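Local coordinates for protein 16S rRNA (adenine(1408)-N(1))-methyltransferase (Catenulispora acidiphila, PDB 4X1O) that probably methylates N1 of adenine 1408 in 16S ribosomal RNA with S-adenosyl-L-methionine as methyl donor, a modification linked to aminoglycoside resistance, at residues V54-A59 / Q82-T87; D58-Y63 / S218-R223; L181-V186 / T231-R236. All coordinates share one frame; numbering follows the deposited sequence.

Interaction 1 (V54-A59 / Q82-T87); sequences VGTGDA and QRMTET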
# COMPACT_ATOMS: atom_id res chain seq x y z
N VAL A 54 0.05 -1.96 -0.24
CA VAL A 54 -1.29 -2.52 -0.20
C VAL A 54 -2.24 -1.49 -0.79
O VAL A 54 -2.29 -0.35 -0.32
CB VAL A 54 -1.72 -2.88 1.23
CG1 VAL A 54 -3.11 -3.50 1.22
CG2 VAL A 54 -0.70 -3.86 1.85
N GLY A 55 -2.99 -1.87 -1.82
CA GLY A 55 -3.72 -0.90 -2.60
C GLY A 55 -2.72 -0.20 -3.52
O GLY A 55 -1.77 0.42 -3.05
N THR A 56 -2.92 -0.31 -4.82
CA THR A 56 -1.90 0.13 -5.76
C THR A 56 -2.41 1.17 -6.75
O THR A 56 -1.63 1.85 -7.40
CB THR A 56 -1.33 -1.05 -6.54
OG1 THR A 56 -2.41 -1.74 -7.19
CG2 THR A 56 -0.62 -2.01 -5.60
N GLY A 57 -3.73 1.30 -6.86
CA GLY A 57 -4.30 2.06 -7.96
C GLY A 57 -3.90 1.36 -9.25
O GLY A 57 -4.07 0.15 -9.36
N ASP A 58 -3.34 2.10 -10.20
CA ASP A 58 -2.88 1.44 -11.43
C ASP A 58 -1.46 0.92 -11.25
O ASP A 58 -0.85 0.41 -12.20
CB ASP A 58 -2.99 2.37 -12.65
CG ASP A 58 -2.12 3.62 -12.55
OD1 ASP A 58 -1.23 3.72 -11.67
OD2 ASP A 58 -2.32 4.52 -13.40
N ALA A 59 -0.95 1.06 -10.02
CA ALA A 59 0.34 0.54 -9.59
C ALA A 59 1.54 1.23 -10.25
O ALA A 59 2.65 0.71 -10.18
CB ALA A 59 0.42 -0.96 -9.81
N GLN A 82 -7.07 -5.92 -12.84
CA GLN A 82 -7.16 -5.43 -14.22
C GLN A 82 -6.67 -4.00 -14.35
O GLN A 82 -6.19 -3.59 -15.42
CB GLN A 82 -8.60 -5.52 -14.75
CG GLN A 82 -9.16 -6.93 -14.91
CD GLN A 82 -9.83 -7.44 -13.64
OE1 GLN A 82 -9.79 -6.80 -12.59
NE2 GLN A 82 -10.48 -8.60 -13.75
N ARG A 83 -6.78 -3.23 -13.27
CA ARG A 83 -6.33 -1.85 -13.26
C ARG A 83 -4.81 -1.74 -13.37
O ARG A 83 -4.27 -0.71 -13.74
CB ARG A 83 -6.81 -1.15 -11.99
CG ARG A 83 -8.32 -0.88 -11.98
CD ARG A 83 -8.80 -0.44 -10.60
NE ARG A 83 -8.43 0.94 -10.28
CZ ARG A 83 -8.01 1.34 -9.08
NH1 ARG A 83 -7.90 0.46 -8.09
NH2 ARG A 83 -7.69 2.61 -8.88
N MET A 84 -4.13 -2.82 -13.00
CA MET A 84 -2.68 -2.79 -12.93
C MET A 84 -2.01 -3.30 -14.21
O MET A 84 -0.79 -3.35 -14.27
CB MET A 84 -2.18 -3.62 -11.75
CG MET A 84 -2.61 -3.10 -10.38
SD MET A 84 -1.86 -4.07 -9.05
CE MET A 84 -2.77 -5.61 -9.20
N THR A 85 -2.80 -3.67 -15.21
CA THR A 85 -2.26 -4.38 -16.37
C THR A 85 -1.24 -3.58 -17.17
O THR A 85 -0.24 -4.14 -17.62
CB THR A 85 -3.38 -4.84 -17.33
OG1 THR A 85 -4.22 -3.73 -17.68
CG2 THR A 85 -4.21 -5.92 -16.67
N GLU A 86 -1.47 -2.28 -17.35
CA GLU A 86 -0.52 -1.42 -18.04
C GLU A 86 0.84 -1.40 -17.34
O GLU A 86 1.89 -1.45 -17.98
CB GLU A 86 -1.06 0.00 -18.16
CG GLU A 86 -0.09 0.98 -18.80
CD GLU A 86 -0.75 2.29 -19.18
OE1 GLU A 86 -1.99 2.38 -19.10
OE2 GLU A 86 -0.03 3.24 -19.55
N THR A 87 0.81 -1.33 -16.02
CA THR A 87 2.04 -1.38 -15.25
C THR A 87 2.72 -2.73 -15.45
O THR A 87 3.92 -2.81 -15.64
CB THR A 87 1.78 -1.16 -13.74
OG1 THR A 87 1.40 0.21 -13.54
CG2 THR A 87 3.04 -1.44 -12.93
O HOH W 1 -1.58 0.02 -14.82
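In this contact, part polar and part apolar, the type II' turn T56 to A59, in the loop after strand 49-54, meets R83, M84 and T87, in the 3-10 turn and first residues of helix 85-91. One direct hydrogen bond crosses it. T87 OG1 donates to D58 O at 2.6 Å, tilted 22° from the carbonyl plane. With chi1 at -70°, OG1 lies beside the backbone N of T87 and CG2 comes near A59 O. W220 NE1 binds the same hydroxyl. Water 1 bridges the two segments as well. It donates to D58 O (2.7 Å) and to R83 O (3.0 Å) and accepts from T87 N, so D58 O is gripped twice. D58 CA also makes a CA-H...O contact with R83 O at 3.4 Å. On the apolar side, M84 CG rests on A59 CB at 3.8 Å. M84 SD comes within 3.0 Å of T56 OG1, the side chains crossing at about a right angle. R83 bends at chi3 and lays one guanidinium face over G57, with NH2 3.6 Å from G57 CA. L105 of strand 103-107 touches both A59 and M84. T56 N donates to the carboxylate of D78, which, like R83, binds S-adenosyl-L-methionine. Such a glycine-rich loop (G55 to G57) after the first strand is the cofactor-binding loop of class I, Rossmann-like methyltransferases.

Interaction 2 (D58-Y63 / S218-R223); sequences DARTAY and SSWARR
The first turn of helix 60-68 sits against an irregular loop, with T61 and S218 closest at 5.0 Å between CA atoms. T61 OG1 accepts a bond from S218 N at 2.9 Å. Water 2 adds a second link, accepting from T61 N and donating to S218 O. The D58 carboxylate faces two ways. OD1 takes R60 N in an Asx turn at the start of the helix. OD2 takes two donors from opposite faces of its plane: W220 N at 2.9 Å on the syn side, nearly straight at 165°, and S219 OG at 3.0 Å. The hydroxyl of S219 in turn accepts A221 N in an ST turn. T61 and S218 belong to the cofactor pocket of this Rossmann-like methyltransferase, so the contact closes the long loop between strands 200-212 and 229-239 onto the glycine-rich cofactor loop. R60 is extended, with CG anti to the backbone N (chi1 -173°), and runs along one face of the indole of W220. Its CD makes a CH-pi contact 3.6 Å from the centroid of the six-membered ring. The guanidinium is only 12° from parallel to that ring, and NE lies 3.3 Å from W220 CZ3. NH1 donates in the guanidinium plane to S219 O at 2.7 Å; R222 N reaches that oxygen from its opposite face. Y63 meets W220 obliquely, CD2 to CH2 at 3.8 Å.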
# COMPACT_ATOMS: atom_id res chain seq x y z
N ASP A 58 -3.34 2.10 -10.20
CA ASP A 58 -2.88 1.44 -11.43
C ASP A 58 -1.46 0.92 -11.25
O ASP A 58 -0.85 0.41 -12.20
CB ASP A 58 -2.99 2.37 -12.65
CG ASP A 58 -2.12 3.62 -12.55
OD1 ASP A 58 -1.23 3.72 -11.67
OD2 ASP A 58 -2.32 4.52 -13.40
N ALA A 59 -0.95 1.06 -10.02
CA ALA A 59 0.34 0.54 -9.59
C ALA A 59 1.54 1.23 -10.25
O ALA A 59 2.65 0.71 -10.18
CB ALA A 59 0.42 -0.96 -9.81
N ARG A 60 1.33 2.40 -10.85
CA ARG A 60 2.46 3.18 -11.35
C ARG A 60 3.36 3.60 -10.18
O ARG A 60 4.57 3.72 -10.34
CB ARG A 60 2.00 4.42 -12.13
CG ARG A 60 3.16 5.15 -12.80
CD ARG A 60 2.74 6.37 -13.61
NE ARG A 60 3.89 6.93 -14.32
CZ ARG A 60 3.86 7.99 -15.12
NH1 ARG A 60 2.72 8.65 -15.33
NH2 ARG A 60 4.97 8.39 -15.73
N THR A 61 2.78 3.83 -9.00
CA THR A 61 3.60 4.25 -7.87
C THR A 61 4.57 3.13 -7.45
O THR A 61 5.75 3.38 -7.20
CB THR A 61 2.72 4.69 -6.69
OG1 THR A 61 1.85 5.72 -7.14
CG2 THR A 61 3.57 5.22 -5.55
N ALA A 62 4.06 1.90 -7.41
CA ALA A 62 4.87 0.73 -7.11
C ALA A 62 5.95 0.53 -8.16
O ALA A 62 7.09 0.22 -7.85
CB ALA A 62 4.00 -0.51 -7.02
N TYR A 63 5.56 0.72 -9.42
CA TYR A 63 6.52 0.61 -10.52
C TYR A 63 7.67 1.59 -10.37
O TYR A 63 8.82 1.22 -10.52
CB TYR A 63 5.79 0.84 -11.84
CG TYR A 63 6.69 0.94 -13.05
CD1 TYR A 63 7.23 -0.20 -13.63
CD2 TYR A 63 6.98 2.17 -13.62
CE1 TYR A 63 8.06 -0.11 -14.76
CE2 TYR A 63 7.80 2.28 -14.74
CZ TYR A 63 8.34 1.14 -15.30
OH TYR A 63 9.15 1.26 -16.42
N SER A 218 0.86 8.18 -8.19
CA SER A 218 1.19 8.28 -9.61
C SER A 218 0.14 7.55 -10.44
O SER A 218 -0.46 6.58 -10.00
CB SER A 218 2.58 7.69 -9.90
OG SER A 218 3.59 8.40 -9.20
N SER A 219 -0.06 8.02 -11.66
CA SER A 219 -0.99 7.39 -12.57
C SER A 219 -0.49 7.52 -14.00
O SER A 219 0.17 8.50 -14.34
CB SER A 219 -2.39 8.00 -12.45
OG SER A 219 -3.27 7.41 -13.38
N TRP A 220 -0.81 6.53 -14.83
CA TRP A 220 -0.46 6.56 -16.24
C TRP A 220 -1.31 7.58 -16.98
O TRP A 220 -0.99 7.99 -18.09
CB TRP A 220 -0.61 5.17 -16.88
CG TRP A 220 0.34 4.14 -16.32
CD1 TRP A 220 0.01 3.01 -15.63
CD2 TRP A 220 1.77 4.17 -16.38
NE1 TRP A 220 1.14 2.32 -15.27
CE2 TRP A 220 2.24 3.02 -15.71
CE3 TRP A 220 2.70 5.06 -16.93
CZ2 TRP A 220 3.60 2.73 -15.59
CZ3 TRP A 220 4.05 4.76 -16.80
CH2 TRP A 220 4.48 3.61 -16.14
N ALA A 221 -2.39 8.01 -16.33
CA ALA A 221 -3.28 9.02 -16.90
C ALA A 221 -2.73 10.42 -16.71
O ALA A 221 -3.02 11.33 -17.49
CB ALA A 221 -4.66 8.91 -16.29
N ARG A 222 -1.92 10.60 -15.67
CA ARG A 222 -1.37 11.92 -15.37
C ARG A 222 0.13 11.98 -15.59
O ARG A 222 0.90 11.17 -15.05
CB ARG A 222 -1.70 12.32 -13.92
CG ARG A 222 -1.25 13.73 -13.57
CD ARG A 222 -1.73 14.18 -12.19
NE ARG A 222 -0.95 13.58 -11.12
CZ ARG A 222 -1.34 12.55 -10.38
NH1 ARG A 222 -2.52 11.99 -10.60
NH2 ARG A 222 -0.56 12.08 -9.42
N ARG A 223 0.55 12.95 -16.39
CA ARG A 223 1.96 13.27 -16.55
C ARG A 223 2.60 13.56 -15.20
O ARG A 223 1.99 14.21 -14.35
CB ARG A 223 2.11 14.48 -17.48
CG ARG A 223 3.54 14.86 -17.82
CD ARG A 223 3.83 14.59 -19.28
NE ARG A 223 5.16 14.02 -19.49
CZ ARG A 223 5.51 13.34 -20.58
NH1 ARG A 223 4.63 13.15 -21.55
NH2 ARG A 223 6.74 12.86 -20.69
O HOH W 2 -0.15 4.21 -8.56

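Interaction 3 (L181-V186 / T231-R236); sequences LTPETV and TVLHLR
The pyrrolidine ring of P183 puts its CD and CG against the CD1 methyl of L233; CD stands 4.0 Å from that methyl. The ring and the leucine slide past each other in opposite directions. The fold is the seven-stranded mixed sheet of a class I methyltransferase, with strand order 3-2-1-4-5-7-6. Strand 229-239 is the antiparallel seventh strand, set between 157-163 and 200-212. The start of helix 183-188 lies against one side of it. That helix belongs to the connection between the fifth and sixth strands.

L233 carries most of the contact. Its CG stands anti to the backbone N (chi1 175°), which sends both methyls out from the sheet toward 181-186. CD1 goes to P183 and CD2 to L181. The two leucines cross at about a right angle, with L181 CG 3.9 Å from L233 CD2. The same CD2 methyl also lies 3.6 Å from the carbonyl oxygen of L181. Two residues further along the strand, L235 points to the same side and meets V186. Their side chains are angled to each other, and the fit is looser than at L233. Helix 191-197 adds to the packing: L191 touches L181 and V186, and L195 touches L235. No hydrogen bond joins the two segments.

T182 and T185 form a capping box at the helix start. T182 N donates to T185 OG1 at 2.9 Å, almost straight at 174°, and T185 N returns a bond to T182 OG1 at 3.2 Å. The V186 end of the contact is a single methyl pair, V186 CG1 to L235 CD1 at 4.2 Å.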
# COMPACT_ATOMS: atom_id res chain seq x y z
N LEU A 181 -11.29 12.19 9.69
CA LEU A 181 -10.21 11.72 10.53
C LEU A 181 -9.08 12.75 10.55
O LEU A 181 -8.55 13.14 9.50
CB LEU A 181 -9.70 10.36 10.03
CG LEU A 181 -8.71 9.59 10.91
CD1 LEU A 181 -9.29 9.26 12.29
CD2 LEU A 181 -8.27 8.34 10.16
N THR A 182 -8.74 13.21 11.74
CA THR A 182 -7.71 14.22 11.94
C THR A 182 -6.71 13.65 12.93
O THR A 182 -6.99 12.63 13.56
CB THR A 182 -8.29 15.53 12.50
OG1 THR A 182 -8.69 15.31 13.85
CG2 THR A 182 -9.49 15.98 11.68
N PRO A 183 -5.54 14.29 13.08
CA PRO A 183 -4.60 13.74 14.06
C PRO A 183 -5.19 13.64 15.48
O PRO A 183 -4.90 12.68 16.19
CB PRO A 183 -3.43 14.74 14.02
CG PRO A 183 -3.45 15.26 12.62
CD PRO A 183 -4.91 15.35 12.26
N GLU A 184 -6.02 14.60 15.88
CA GLU A 184 -6.66 14.51 17.19
C GLU A 184 -7.66 13.35 17.26
O GLU A 184 -7.76 12.66 18.28
CB GLU A 184 -7.36 15.82 17.54
CG GLU A 184 -7.58 16.76 16.37
CD GLU A 184 -6.30 17.44 15.93
OE1 GLU A 184 -5.55 17.92 16.81
OE2 GLU A 184 -6.03 17.47 14.71
N THR A 185 -8.41 13.11 16.19
CA THR A 185 -9.45 12.10 16.30
C THR A 185 -8.89 10.70 16.05
O THR A 185 -9.55 9.71 16.34
CB THR A 185 -10.64 12.37 15.37
OG1 THR A 185 -10.24 12.28 14.00
CG2 THR A 185 -11.24 13.74 15.64
N VAL A 186 -7.67 10.61 15.52
CA VAL A 186 -7.01 9.31 15.46
C VAL A 186 -6.87 8.76 16.88
O VAL A 186 -7.03 7.56 17.12
CB VAL A 186 -5.62 9.40 14.77
CG1 VAL A 186 -4.82 8.12 14.98
CG2 VAL A 186 -5.82 9.69 13.30
N THR A 231 -3.17 17.96 0.78
CA THR A 231 -2.88 17.73 2.18
C THR A 231 -3.08 16.25 2.47
O THR A 231 -4.12 15.69 2.15
CB THR A 231 -3.78 18.56 3.09
OG1 THR A 231 -3.58 19.95 2.80
CG2 THR A 231 -3.43 18.28 4.53
N VAL A 232 -2.08 15.64 3.07
CA VAL A 232 -2.13 14.22 3.36
C VAL A 232 -2.12 13.98 4.86
O VAL A 232 -1.32 14.57 5.57
CB VAL A 232 -0.94 13.49 2.70
CG1 VAL A 232 -0.81 12.05 3.20
CG2 VAL A 232 -1.10 13.54 1.20
N LEU A 233 -3.02 13.11 5.32
CA LEU A 233 -2.94 12.61 6.69
C LEU A 233 -1.97 11.44 6.67
O LEU A 233 -2.18 10.46 5.96
CB LEU A 233 -4.31 12.18 7.20
CG LEU A 233 -4.35 11.53 8.58
CD1 LEU A 233 -3.92 12.51 9.66
CD2 LEU A 233 -5.75 10.99 8.86
N HIS A 234 -0.90 11.57 7.43
CA HIS A 234 0.14 10.57 7.42
C HIS A 234 0.24 9.90 8.77
O HIS A 234 0.37 10.57 9.78
CB HIS A 234 1.49 11.20 7.05
CG HIS A 234 2.55 10.20 6.73
ND1 HIS A 234 3.45 9.75 7.68
CD2 HIS A 234 2.85 9.54 5.59
CE1 HIS A 234 4.26 8.86 7.12
NE2 HIS A 234 3.92 8.72 5.85
N LEU A 235 0.16 8.57 8.77
CA LEU A 235 0.30 7.81 9.99
C LEU A 235 1.46 6.86 9.83
O LEU A 235 1.56 6.18 8.81
CB LEU A 235 -0.97 7.02 10.30
CG LEU A 235 -1.03 6.23 11.61
CD1 LEU A 235 -2.46 6.20 12.11
CD2 LEU A 235 -0.50 4.80 11.45
N ARG A 236 2.32 6.80 10.84
CA ARG A 236 3.39 5.82 10.86
C ARG A 236 3.25 4.95 12.10
O ARG A 236 2.97 5.46 13.19
CB ARG A 236 4.76 6.50 10.82
CG ARG A 236 5.92 5.51 10.71
CD ARG A 236 7.28 6.21 10.59
NE ARG A 236 7.75 6.76 11.86
CZ ARG A 236 7.80 8.06 12.13
NH1 ARG A 236 7.41 8.95 11.22
NH2 ARG A 236 8.24 8.48 13.31

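Interactions 1 and 2 form one continuous unit. They share D58 and A59, their centres are 8 Å apart, and T87 OG1 lies 2.7 Å from W220 NE1, a probable hydrogen bond. E86 OE2 also packs against W220 CB at 3.4 Å. Together they hold R83, T61 and S218, which contact S-adenosyl-L-methionine or S-adenosyl-L-homocysteine in other crystals; neither is bound here. W220 may be the tryptophan behind the loop reorganization proposed to control activity. Interaction 3 stands apart, its centre 25 Å and 24 Å from those of interactions 1 and 2. The nearest atoms are about 12 Å and 11 Å away. It packs the far part of the sheet.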